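Local coordinates for protein prolyl-tRNA synthetase (PDB 6UYH) that probably charges tRNA(Pro) with proline at the expense of ATP, and is held here with the inhibitor halofuginone and an ATP analogue, at residues A[297-302]-A[329-334]. Residues are numbered along the deposited sequence; the frame is centred on the assembly and turned at random.
Sequences FCQVVV and AGIRVK. With EDO (1,2-ethanediol), chain R.
The carbonyl oxygen of R332 is gripped by two successive amides: Q299 N at 2.7 Å and V300 N at 3.2 Å. Q299 returns the bond through its side chain, as R332 N donates to Q299 OE1 (2.9 Å, N-H...O angle 165°), meeting a lone pair within the plane of the glutamine's amide. A glutamine suits this place because OE1 accepts from the backbone across the contact while NE2 donates to P293 O; NE2 also bonds O2 of an ethanediol, probably a crystallisation additive. Its amide stacks on the R332 guanidinium, the planes 22° apart, with CD over one face. The bend at chi3 (-62°) turns the guanidinium over the Q299 amide, and NE is held separately by A296 O. Beyond this, the strands pair in parallel: K334 N donates to V300 O (3.0 Å) and V302 N to K334 O (2.8 Å). Branched residues suit the face toward helices 313-328 and 391-415, where CG2 of V300 meets CG2 of I331 at 3.8 Å and V302 touches V333. On the other face, the aliphatic part of K334 lies along C298 SG. These two ladder bonds join edge strand 333-335 to strand 300-304 in the anticodon-binding domain; just ahead, the Q299 amide replaces a backbone acceptor for R332 N.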
loop_
_atom_site.group_PDB
_atom_site.type_symbol
_atom_site.label_atom_id
_atom_site.label_comp_id
_atom_site.label_asym_id
_atom_site.label_seq_id
_atom_site.Cartn_x
_atom_site.Cartn_y
_atom_site.Cartn_z
ATOM N N PHE A 297 15.918 4.526 -7.820
ATOM C CA PHE A 297 16.192 3.350 -6.988
ATOM C C PHE A 297 17.664 3.287 -6.607
ATOM O O PHE A 297 18.019 2.850 -5.503
ATOM C CB PHE A 297 15.776 2.071 -7.727
ATOM C CG PHE A 297 16.705 1.697 -8.838
ATOM C CD1 PHE A 297 17.703 0.758 -8.644
ATOM C CD2 PHE A 297 16.607 2.326 -10.074
ATOM C CE1 PHE A 297 18.586 0.438 -9.665
ATOM C CE2 PHE A 297 17.487 2.015 -11.107
ATOM C CZ PHE A 297 18.482 1.069 -10.902
ATOM N N CYS A 298 18.535 3.696 -7.525
ATOM C CA CYS A 298 19.957 3.864 -7.267
ATOM C C CYS A 298 20.328 5.259 -7.743
ATOM O O CYS A 298 20.084 5.601 -8.906
ATOM C CB CYS A 298 20.787 2.800 -7.992
ATOM S SG CYS A 298 22.576 3.077 -7.948
ATOM N N GLN A 299 20.893 6.067 -6.851
ATOM C CA GLN A 299 21.263 7.426 -7.237
ATOM C C GLN A 299 22.669 7.511 -7.810
ATOM O O GLN A 299 22.923 8.321 -8.709
ATOM C CB GLN A 299 21.143 8.361 -6.038
ATOM C CG GLN A 299 19.726 8.460 -5.491
ATOM C CD GLN A 299 19.701 9.163 -4.161
ATOM O OE1 GLN A 299 20.345 8.725 -3.207
ATOM N NE2 GLN A 299 18.972 10.271 -4.088
ATOM N N VAL A 300 23.591 6.702 -7.296
ATOM C CA VAL A 300 24.995 6.749 -7.694
ATOM C C VAL A 300 25.477 5.319 -7.865
ATOM O O VAL A 300 25.291 4.493 -6.968
ATOM C CB VAL A 300 25.874 7.480 -6.656
ATOM C CG1 VAL A 300 27.326 7.534 -7.135
ATOM C CG2 VAL A 300 25.344 8.879 -6.370
ATOM N N VAL A 301 26.086 5.017 -9.009
ATOM C CA VAL A 301 26.745 3.731 -9.223
ATOM C C VAL A 301 28.247 3.973 -9.289
ATOM O O VAL A 301 28.707 4.884 -9.991
ATOM C CB VAL A 301 26.223 3.014 -10.486
ATOM C CG1 VAL A 301 26.441 3.852 -11.752
ATOM C CG2 VAL A 301 26.860 1.624 -10.616
ATOM N N VAL A 302 29.007 3.183 -8.530
ATOM C CA VAL A 302 30.462 3.296 -8.474
ATOM C C VAL A 302 31.055 2.154 -9.284
ATOM O O VAL A 302 30.706 0.987 -9.072
ATOM C CB VAL A 302 30.974 3.264 -7.022
ATOM C CG1 VAL A 302 32.484 3.518 -6.978
ATOM C CG2 VAL A 302 30.243 4.280 -6.165
ATOM N N ALA A 329 25.967 8.348 4.288
ATOM C CA ALA A 329 25.272 9.615 4.108
ATOM C C ALA A 329 23.845 9.441 3.619
ATOM O O ALA A 329 23.158 10.442 3.402
ATOM C CB ALA A 329 26.041 10.507 3.131
ATOM N N GLY A 330 23.380 8.210 3.446
ATOM C CA GLY A 330 22.015 7.972 3.040
ATOM C C GLY A 330 21.779 8.026 1.552
ATOM O O GLY A 330 20.621 8.066 1.127
ATOM N N ILE A 331 22.834 8.038 0.751
ATOM C CA ILE A 331 22.705 8.007 -0.700
ATOM C C ILE A 331 22.512 6.559 -1.136
ATOM O O ILE A 331 23.204 5.654 -0.652
ATOM C CB ILE A 331 23.945 8.638 -1.357
ATOM C CG1 ILE A 331 24.075 10.109 -0.930
ATOM C CG2 ILE A 331 23.913 8.480 -2.876
ATOM C CD1 ILE A 331 25.415 10.750 -1.270
ATOM N N ARG A 332 21.557 6.328 -2.039
ATOM C CA ARG A 332 21.320 4.983 -2.559
ATOM C C ARG A 332 22.404 4.685 -3.587
ATOM O O ARG A 332 22.368 5.179 -4.714
ATOM C CB ARG A 332 19.916 4.876 -3.136
ATOM C CG ARG A 332 18.846 5.068 -2.071
ATOM C CD ARG A 332 17.420 4.938 -2.618
ATOM N NE ARG A 332 17.080 5.944 -3.627
ATOM C CZ ARG A 332 16.731 7.201 -3.358
ATOM N NH1 ARG A 332 16.689 7.630 -2.103
ATOM N NH2 ARG A 332 16.424 8.037 -4.348
ATOM N N VAL A 333 23.388 3.884 -3.192
ATOM C CA VAL A 333 24.612 3.714 -3.961
ATOM C C VAL A 333 24.795 2.235 -4.258
ATOM O O VAL A 333 24.445 1.380 -3.437
ATOM C CB VAL A 333 25.839 4.294 -3.215
ATOM C CG1 VAL A 333 25.975 3.680 -1.822
ATOM C CG2 VAL A 333 27.123 4.092 -4.010
ATOM N N LYS A 334 25.318 1.938 -5.443
ATOM C CA LYS A 334 25.689 0.585 -5.820
ATOM C C LYS A 334 27.154 0.546 -6.226
ATOM O O LYS A 334 27.694 1.520 -6.755
ATOM C CB LYS A 334 24.817 0.065 -6.963
ATOM C CG LYS A 334 23.418 -0.309 -6.514
ATOM C CD LYS A 334 22.671 -1.102 -7.569
ATOM C CE LYS A 334 21.330 -1.575 -7.034
ATOM N NZ LYS A 334 21.480 -2.277 -5.726
HETATM C C1 EDO R . 20.322 11.168 -0.243
HETATM O O1 EDO R . 19.947 12.296 0.557
HETATM C C2 EDO R . 19.066 10.568 -0.858
HETATM O O2 EDO R . 18.398 11.572 -1.634
#